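Local atomic coordinates of uncharacterized protein (Staphylococcus aureus subsp. aureus Mu50, PDB entry 4EBG), a protein that is of unknown function but is probably secreted and belongs to the DUF4467 family, which has a cystatin-like fold. Residues B[41-53]-B[58-70]. Numbering follows the deposited sequence.
Sequences YKDGKVIVIGIQL and EKMYYFAYEIKDG
Ile-47, Ile-49 and Ile-51 pair with Tyr-65, Phe-63 and Tyr-61 as the hydrogen-bonded pairs of an antiparallel beta hairpin. Each pair exchanges two backbone bonds, so six amides and six carbonyls are satisfied within the ladder. Tyr-65 N to Ile-47 O, at 2.8 Å, is among the shortest. A seventh bond extends the ladder at the end away from the turn: Ile-67 N donates to Lys-45 O (3.0 Å). Lys-45 O also accepts from a water at 2.8 Å. The same water donates to Glu-66 OE1, while Glu-66 OE2 is held by Asn-75. Lys-45 and Val-46 form a classic beta bulge opposite Tyr-41.

Val-48 and Gly-50 make backbone hydrogen bonds to His-39 and Asn-37 of strand 37-41. Ala-64 and Glu-66 make theirs the other way, to Asn-75 and Glu-73.

Gly-50 CA lies over one face of the Tyr-62 ring, 3.6 Å from its centroid, in a CH-pi contact. Val-48 CG1 meets the same ring at its edge.

On the opposite sheet face, Ile-49 CG1 sits between its backbone N and carbonyl carbon (chi1 65°), and CD1 reaches Tyr-65 CE1 at 4.0 Å. Leu-53 CB approaches Tyr-61 CD1 at 3.7 Å, and Leu-53 CD2 comes to the edge of the Phe-63 ring.

Strand 46-52 is the middle strand of the five-stranded antiparallel sheet, and 60-68 lies between it and 71-74. Such a sheet with helix 3-23 packed on one face is consistent with the family's cystatin-like fold. The chemistry implies a hairpin fixed in register by its backbone. Tyr-65 OH joins it to Gln-13 of helix 3-23 and Tyr-62 OH to Asn-37 of strand 37-41, while Tyr-61 OH bonds back to Arg-57 in its own turn.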
ATOM      1  N   TYR B  41     -23.641   3.334  -8.066  1.00  9.57           N
ATOM      2  CA  TYR B  41     -24.818   3.587  -7.270  1.00  9.65           C
ATOM      3  C   TYR B  41     -25.038   5.069  -7.141  1.00 11.66           C
ATOM      4  O   TYR B  41     -24.130   5.874  -7.288  1.00 13.19           O
ATOM      5  CB  TYR B  41     -24.701   2.951  -5.879  1.00 11.40           C
ATOM      6  CG  TYR B  41     -24.432   1.496  -5.941  1.00 10.22           C
ATOM      7  CD1 TYR B  41     -25.498   0.587  -6.021  1.00 10.47           C
ATOM      8  CD2 TYR B  41     -23.130   0.974  -5.977  1.00 10.76           C
ATOM      9  CE1 TYR B  41     -25.268  -0.821  -6.136  1.00 11.28           C
ATOM     10  CE2 TYR B  41     -22.934  -0.386  -6.075  1.00 11.00           C
ATOM     11  CZ  TYR B  41     -23.987  -1.279  -6.199  1.00  9.90           C
ATOM     12  OH  TYR B  41     -23.728  -2.622  -6.335  1.00 12.15           O
ATOM     13  N   LYS B  42     -26.256   5.387  -6.732  1.00 12.53           N
ATOM     14  CA  LYS B  42     -26.658   6.758  -6.382  1.00 14.27           C
ATOM     15  C   LYS B  42     -26.238   7.744  -7.456  1.00 15.27           C
ATOM     16  O   LYS B  42     -25.704   8.805  -7.199  1.00 18.30           O
ATOM     17  CB  LYS B  42     -26.217   7.101  -4.938  1.00 17.37           C
ATOM     18  CG  LYS B  42     -27.074   6.308  -3.882  1.00 17.30           C
ATOM     19  CD  LYS B  42     -26.868   6.708  -2.457  1.00 18.04           C
ATOM     20  CE  LYS B  42     -27.534   5.758  -1.493  1.00 19.02           C
ATOM     21  NZ  LYS B  42     -27.411   6.258  -0.073  1.00 20.70           N
ATOM     22  N   ASP B  43     -26.497   7.315  -8.701  1.00 15.66           N
ATOM     23  CA  ASP B  43     -26.261   8.071  -9.926  1.00 17.77           C
ATOM     24  C   ASP B  43     -24.854   8.614 -10.008  1.00 16.69           C
ATOM     25  O   ASP B  43     -24.624   9.699 -10.532  1.00 20.69           O
ATOM     26  CB  ASP B  43     -27.320   9.164 -10.122  1.00 20.40           C
ATOM     27  CG  ASP B  43     -27.439   9.640 -11.579  1.00 21.93           C
ATOM     28  OD1 ASP B  43     -27.052   8.963 -12.579  1.00 21.43           O
ATOM     29  OD2 ASP B  43     -27.972  10.735 -11.747  1.00 28.03           O
ATOM     30  N   GLY B  44     -23.902   7.794  -9.565  1.00 16.68           N
ATOM     31  CA  GLY B  44     -22.500   8.103  -9.687  1.00 18.15           C
ATOM     32  C   GLY B  44     -21.811   8.525  -8.402  1.00 17.76           C
ATOM     33  O   GLY B  44     -20.607   8.717  -8.427  1.00 24.18           O
ATOM     34  N   LYS B  45     -22.523   8.633  -7.294  1.00 18.42           N
ATOM     35  CA  LYS B  45     -21.936   9.141  -6.073  1.00 18.99           C
ATOM     36  C   LYS B  45     -21.066   8.065  -5.409  1.00 16.22           C
ATOM     37  O   LYS B  45     -20.101   8.396  -4.740  1.00 15.71           O
ATOM     38  CB  LYS B  45     -22.997   9.635  -5.082  1.00 20.54           C
ATOM     39  CG  LYS B  45     -23.635  10.934  -5.460  1.00 24.88           C
ATOM     40  CD  LYS B  45     -24.321  11.575  -4.271  1.00 33.71           C
ATOM     41  CE  LYS B  45     -25.467  10.755  -3.752  1.00 37.81           C
ATOM     42  NZ  LYS B  45     -26.554  11.636  -3.204  1.00 44.77           N
ATOM     43  N   VAL B  46     -21.443   6.798  -5.575  1.00 13.66           N
ATOM     44  CA  VAL B  46     -20.684   5.666  -4.986  1.00 12.03           C
ATOM     45  C   VAL B  46     -20.381   4.640  -6.084  1.00 11.42           C
ATOM     46  O   VAL B  46     -21.275   4.238  -6.836  1.00 13.26           O
ATOM     47  CB  VAL B  46     -21.459   4.969  -3.798  1.00 12.59           C
ATOM     48  CG1 VAL B  46     -20.714   3.736  -3.269  1.00 13.77           C
ATOM     49  CG2 VAL B  46     -21.760   6.033  -2.710  1.00 18.14           C
ATOM     50  N   ILE B  47     -19.128   4.218  -6.193  1.00 11.41           N
ATOM     51  CA  ILE B  47     -18.708   3.211  -7.131  1.00  9.93           C
ATOM     52  C   ILE B  47     -17.977   2.126  -6.365  1.00  9.68           C
ATOM     53  O   ILE B  47     -17.080   2.410  -5.599  1.00 11.05           O
ATOM     54  CB  ILE B  47     -17.819   3.843  -8.245  1.00 10.89           C
ATOM     55  CG1 ILE B  47     -18.594   4.956  -8.961  1.00 11.61           C
ATOM     56  CG2 ILE B  47     -17.322   2.780  -9.215  1.00 11.92           C
ATOM     57  CD1 ILE B  47     -17.783   5.645 -10.108  1.00 14.40           C
ATOM     58  N   VAL B  48     -18.384   0.865  -6.549  1.00  8.85           N
ATOM     59  CA  VAL B  48     -17.804  -0.286  -5.889  1.00  8.64           C
ATOM     60  C   VAL B  48     -17.134  -1.113  -6.938  1.00  9.02           C
ATOM     61  O   VAL B  48     -17.754  -1.480  -7.947  1.00  9.94           O
ATOM     62  CB  VAL B  48     -18.867  -1.092  -5.111  1.00  9.25           C
ATOM     63  CG1 VAL B  48     -18.168  -2.290  -4.466  1.00 12.25           C
ATOM     64  CG2 VAL B  48     -19.575  -0.280  -4.059  1.00 12.15           C
ATOM     65  N   ILE B  49     -15.855  -1.450  -6.707  1.00  9.04           N
ATOM     66  CA  ILE B  49     -15.101  -2.289  -7.581  1.00  8.52           C
ATOM     67  C   ILE B  49     -14.644  -3.533  -6.859  1.00  8.83           C
ATOM     68  O   ILE B  49     -14.361  -3.495  -5.679  1.00 10.84           O
ATOM     69  CB  ILE B  49     -13.917  -1.565  -8.276  1.00  9.34           C
ATOM     70  CG1 ILE B  49     -12.870  -1.136  -7.264  1.00 11.40           C
ATOM     71  CG2 ILE B  49     -14.470  -0.403  -9.124  1.00 10.67           C
ATOM     72  CD1 ILE B  49     -11.616  -0.501  -7.937  1.00 12.23           C
ATOM     73  N   GLY B  50     -14.543  -4.620  -7.602  1.00  9.46           N
ATOM     74  CA  GLY B  50     -13.996  -5.871  -7.145  1.00  9.11           C
ATOM     75  C   GLY B  50     -12.833  -6.215  -8.067  1.00  8.90           C
ATOM     76  O   GLY B  50     -13.006  -6.338  -9.265  1.00  9.97           O
ATOM     77  N   ILE B  51     -11.651  -6.441  -7.479  1.00 10.06           N
ATOM     78  CA  ILE B  51     -10.451  -6.542  -8.255  1.00  9.06           C
ATOM     79  C   ILE B  51      -9.575  -7.680  -7.753  1.00  9.38           C
ATOM     80  O   ILE B  51      -9.667  -8.107  -6.602  1.00 10.62           O
ATOM     81  CB  ILE B  51      -9.640  -5.207  -8.197  1.00  9.97           C
ATOM     82  CG1 ILE B  51      -9.061  -4.932  -6.817  1.00 10.98           C
ATOM     83  CG2 ILE B  51     -10.439  -4.044  -8.722  1.00 11.32           C
ATOM     84  CD1 ILE B  51      -8.034  -3.874  -6.725  1.00 16.09           C
ATOM     85  N   GLN B  52      -8.680  -8.111  -8.621  1.00  9.66           N
ATOM     86  CA  GLN B  52      -7.638  -9.070  -8.237  1.00 10.28           C
ATOM     87  C   GLN B  52      -6.496  -8.323  -7.544  1.00 10.01           C
ATOM     88  O   GLN B  52      -5.573  -7.839  -8.159  1.00 12.17           O
ATOM     89  CB  GLN B  52      -7.092  -9.837  -9.441  1.00 11.98           C
ATOM     90  CG  GLN B  52      -6.134 -10.965  -9.020  1.00 12.72           C
ATOM     91  CD  GLN B  52      -5.311 -11.519 -10.184  1.00 15.40           C
ATOM     92  OE1 GLN B  52      -5.512 -11.203 -11.366  1.00 18.16           O
ATOM     93  NE2 GLN B  52      -4.343 -12.288  -9.845  1.00 16.88           N
ATOM     94  N   LEU B  53      -6.598  -8.148  -6.228  1.00 11.41           N
ATOM     95  CA  LEU B  53      -5.678  -7.297  -5.484  1.00 11.50           C
ATOM     96  C   LEU B  53      -4.282  -7.882  -5.454  1.00 11.09           C
ATOM     97  O   LEU B  53      -3.325  -7.140  -5.403  1.00 12.59           O
ATOM     98  CB  LEU B  53      -6.213  -7.123  -4.065  1.00 12.25           C
ATOM     99  CG  LEU B  53      -5.403  -6.310  -3.076  1.00 13.16           C
ATOM    100  CD1 LEU B  53      -5.178  -4.840  -3.596  1.00 14.39           C
ATOM    101  CD2 LEU B  53      -6.121  -6.308  -1.708  1.00 15.10           C
ATOM    102  N   GLU B  58      -6.424 -15.546  -6.860  1.00 17.69           N
ATOM    103  CA  GLU B  58      -7.485 -15.320  -7.793  1.00 17.79           C
ATOM    104  C   GLU B  58      -8.619 -14.479  -7.184  1.00 15.95           C
ATOM    105  O   GLU B  58      -9.427 -13.877  -7.885  1.00 17.88           O
ATOM    106  CB  GLU B  58      -7.999 -16.704  -8.131  1.00 20.81           C
ATOM    107  CG  GLU B  58      -8.907 -16.796  -9.210  1.00 24.93           C
ATOM    108  CD  GLU B  58      -9.021 -18.257  -9.698  1.00 26.14           C
ATOM    109  OE1 GLU B  58      -8.792 -19.263  -8.906  1.00 22.68           O
ATOM    110  OE2 GLU B  58      -9.299 -18.361 -10.899  1.00 22.83           O
ATOM    111  N   LYS B  59      -8.689 -14.510  -5.865  1.00 16.30           N
ATOM    112  CA  LYS B  59      -9.784 -13.881  -5.133  1.00 16.35           C
ATOM    113  C   LYS B  59     -10.016 -12.432  -5.490  1.00 15.07           C
ATOM    114  O   LYS B  59      -9.084 -11.664  -5.681  1.00 14.44           O
ATOM    115  CB  LYS B  59      -9.514 -13.991  -3.629  1.00 20.06           C
ATOM    116  CG  LYS B  59     -10.588 -13.367  -2.781  1.00 24.59           C
ATOM    117  CD  LYS B  59     -10.476 -13.739  -1.338  1.00 30.18           C
ATOM    118  CE  LYS B  59     -11.541 -13.035  -0.499  1.00 36.62           C
ATOM    119  NZ  LYS B  59     -11.324 -13.228   0.953  1.00 41.17           N
HETATM  120  N   MSE B  60     -11.296 -12.080  -5.549  1.00 15.13           N
HETATM  121  CA  MSE B  60     -11.715 -10.684  -5.757  0.50 14.48           C
HETATM  122  C   MSE B  60     -11.796  -9.994  -4.399  1.00 13.31           C
HETATM  123  O   MSE B  60     -12.404 -10.514  -3.470  1.00 16.24           O
HETATM  124  CB  MSE B  60     -13.107 -10.560  -6.413  0.50 14.37           C
HETATM  125  CG  MSE B  60     -13.269 -10.930  -7.897  0.50 15.82           C
HETATM  126 SE   MSE B  60     -12.253  -9.832  -9.136  0.38  9.62          SE
HETATM  127  CE  MSE B  60     -10.619 -10.910  -9.198  0.50 15.78           C
ATOM    128  N   TYR B  61     -11.264  -8.782  -4.346  1.00 10.29           N
ATOM    129  CA  TYR B  61     -11.333  -7.916  -3.185  1.00 10.11           C
ATOM    130  C   TYR B  61     -12.092  -6.665  -3.584  1.00  9.15           C
ATOM    131  O   TYR B  61     -11.812  -6.076  -4.632  1.00  9.77           O
ATOM    132  CB  TYR B  61      -9.936  -7.573  -2.684  1.00 11.84           C
ATOM    133  CG  TYR B  61      -9.231  -8.768  -2.136  1.00 11.47           C
ATOM    134  CD1 TYR B  61      -8.622  -9.713  -2.957  1.00 13.36           C
ATOM    135  CD2 TYR B  61      -9.167  -8.959  -0.788  1.00 16.04           C
ATOM    136  CE1 TYR B  61      -7.978 -10.822  -2.462  1.00 15.39           C
ATOM    137  CE2 TYR B  61      -8.491 -10.084  -0.261  1.00 18.38           C
ATOM    138  CZ  TYR B  61      -7.915 -10.994  -1.131  1.00 16.42           C
ATOM    139  OH  TYR B  61      -7.248 -12.092  -0.642  1.00 23.00           O
ATOM    140  N   TYR B  62     -13.045  -6.231  -2.742  1.00  9.79           N
ATOM    141  CA  TYR B  62     -13.942  -5.137  -3.072  1.00 10.07           C
ATOM    142  C   TYR B  62     -13.572  -3.871  -2.306  1.00  9.52           C
ATOM    143  O   TYR B  62     -13.161  -3.926  -1.127  1.00 11.92           O
ATOM    144  CB  TYR B  62     -15.387  -5.564  -2.806  1.00 11.30           C
ATOM    145  CG  TYR B  62     -15.891  -6.527  -3.884  1.00 10.08           C
ATOM    146  CD1 TYR B  62     -15.632  -7.872  -3.821  1.00 11.78           C
ATOM    147  CD2 TYR B  62     -16.636  -6.052  -4.957  1.00  9.52           C
ATOM    148  CE1 TYR B  62     -16.089  -8.740  -4.823  1.00 12.01           C
ATOM    149  CE2 TYR B  62     -17.102  -6.880  -5.924  1.00 11.81           C
ATOM    150  CZ  TYR B  62     -16.814  -8.241  -5.861  1.00 11.13           C
ATOM    151  OH  TYR B  62     -17.254  -9.066  -6.898  1.00 14.20           O
ATOM    152  N   PHE B  63     -13.797  -2.737  -2.939  1.00  9.68           N
ATOM    153  CA  PHE B  63     -13.527  -1.416  -2.414  1.00 10.14           C
ATOM    154  C   PHE B  63     -14.611  -0.454  -2.853  1.00  9.80           C
ATOM    155  O   PHE B  63     -15.069  -0.520  -4.005  1.00 11.14           O
ATOM    156  CB  PHE B  63     -12.200  -0.877  -2.941  1.00 11.73           C
ATOM    157  CG  PHE B  63     -11.030  -1.728  -2.568  1.00 11.38           C
ATOM    158  CD1 PHE B  63     -10.463  -1.666  -1.280  1.00 14.62           C
ATOM    159  CD2 PHE B  63     -10.506  -2.615  -3.477  1.00 11.52           C
ATOM    160  CE1 PHE B  63      -9.413  -2.474  -0.938  1.00 16.22           C
ATOM    161  CE2 PHE B  63      -9.477  -3.425  -3.121  1.00 12.96           C
ATOM    162  CZ  PHE B  63      -8.885  -3.320  -1.875  1.00 13.79           C
ATOM    163  N   ALA B  64     -15.085   0.367  -1.921  1.00  9.63           N
ATOM    164  CA  ALA B  64     -16.039   1.394  -2.221  1.00  9.96           C
ATOM    165  C   ALA B  64     -15.366   2.751  -2.357  1.00 10.07           C
ATOM    166  O   ALA B  64     -14.553   3.132  -1.501  1.00 12.31           O
ATOM    167  CB  ALA B  64     -17.128   1.468  -1.134  1.00 12.13           C
ATOM    168  N   TYR B  65     -15.720   3.487  -3.403  1.00 11.48           N
ATOM    169  CA  TYR B  65     -15.245   4.829  -3.639  1.00 11.60           C
ATOM    170  C   TYR B  65     -16.429   5.772  -3.634  1.00 11.60           C
ATOM    171  O   TYR B  65     -17.540   5.428  -4.100  1.00 12.27           O
ATOM    172  CB  TYR B  65     -14.541   4.932  -5.020  1.00 11.24           C
ATOM    173  CG  TYR B  65     -13.193   4.290  -5.072  1.00 12.25           C
ATOM    174  CD1 TYR B  65     -13.045   2.934  -5.113  1.00 12.23           C
ATOM    175  CD2 TYR B  65     -12.059   5.052  -5.082  1.00 12.50           C
ATOM    176  CE1 TYR B  65     -11.798   2.352  -5.137  1.00 11.24           C
ATOM    177  CE2 TYR B  65     -10.795   4.476  -5.130  1.00 12.82           C
ATOM    178  CZ  TYR B  65     -10.674   3.151  -5.159  1.00 12.32           C
ATOM    179  OH  TYR B  65      -9.397   2.622  -5.197  1.00 16.01           O
ATOM    180  N   GLU B  66     -16.142   6.990  -3.215  1.00 13.52           N
ATOM    181  CA  GLU B  66     -17.095   8.087  -3.423  1.00 15.32           C
ATOM    182  C   GLU B  66     -16.509   9.033  -4.438  1.00 16.31           C
ATOM    183  O   GLU B  66     -15.282   9.230  -4.493  1.00 17.47           O
ATOM    184  CB  GLU B  66     -17.317   8.840  -2.125  1.00 17.22           C
ATOM    185  CG  GLU B  66     -18.032   8.025  -1.114  1.00 21.55           C
ATOM    186  CD  GLU B  66     -18.400   8.818   0.089  1.00 28.08           C
ATOM    187  OE1 GLU B  66     -19.433   9.527   0.044  1.00 32.15           O
ATOM    188  OE2 GLU B  66     -17.630   8.730   1.057  1.00 27.90           O
ATOM    189  N   ILE B  67     -17.379   9.617  -5.250  1.00 16.85           N
ATOM    190  CA  ILE B  67     -16.967  10.629  -6.188  1.00 18.11           C
ATOM    191  C   ILE B  67     -17.418  11.929  -5.539  1.00 19.12           C
ATOM    192  O   ILE B  67     -18.617  12.164  -5.357  1.00 21.60           O
ATOM    193  CB  ILE B  67     -17.632  10.489  -7.553  1.00 18.89           C
ATOM    194  CG1 ILE B  67     -17.323   9.125  -8.190  1.00 19.43           C
ATOM    195  CG2 ILE B  67     -17.137  11.552  -8.446  1.00 21.93           C
ATOM    196  CD1 ILE B  67     -15.812   8.761  -8.361  1.00 22.39           C
ATOM    197  N   LYS B  68     -16.442  12.721  -5.106  1.00 20.43           N
ATOM    198  CA  LYS B  68     -16.716  13.992  -4.462  0.50 22.61           C
ATOM    199  C   LYS B  68     -15.841  15.069  -5.085  1.00 23.08           C
ATOM    200  O   LYS B  68     -14.646  14.913  -5.251  1.00 20.91           O
ATOM    201  CB  LYS B  68     -16.497  13.920  -2.956  0.50 25.10           C
ATOM    202  CG  LYS B  68     -17.649  13.341  -2.169  0.50 28.10           C
ATOM    203  CD  LYS B  68     -17.395  13.510  -0.674  0.50 29.54           C
ATOM    204  CE  LYS B  68     -18.056  12.417   0.135  0.50 32.67           C
ATOM    205  NZ  LYS B  68     -17.316  12.143   1.404  0.50 33.33           N
ATOM    206  N   ASP B  69     -16.487  16.161  -5.472  1.00 24.33           N
ATOM    207  CA  ASP B  69     -15.812  17.267  -6.187  1.00 24.74           C
ATOM    208  C   ASP B  69     -14.966  16.807  -7.381  1.00 26.67           C
ATOM    209  O   ASP B  69     -13.832  17.273  -7.589  1.00 25.77           O
ATOM    210  CB  ASP B  69     -14.985  18.074  -5.200  1.00 25.19           C
ATOM    211  CG  ASP B  69     -15.831  18.672  -4.089  1.00 28.01           C
ATOM    212  OD1 ASP B  69     -16.887  19.285  -4.371  1.00 34.03           O
ATOM    213  OD2 ASP B  69     -15.476  18.499  -2.919  1.00 29.56           O
ATOM    214  N   GLY B  70     -15.547  15.895  -8.160  1.00 26.38           N
ATOM    215  CA  GLY B  70     -14.904  15.339  -9.365  1.00 26.64           C
ATOM    216  C   GLY B  70     -13.717  14.412  -9.132  1.00 26.10           C
ATOM    217  O   GLY B  70     -13.017  14.046 -10.087  1.00 27.84           O
TER
HETATM  218  O   HOH W   1     -20.904   9.714  -2.412  1.00 32.75           O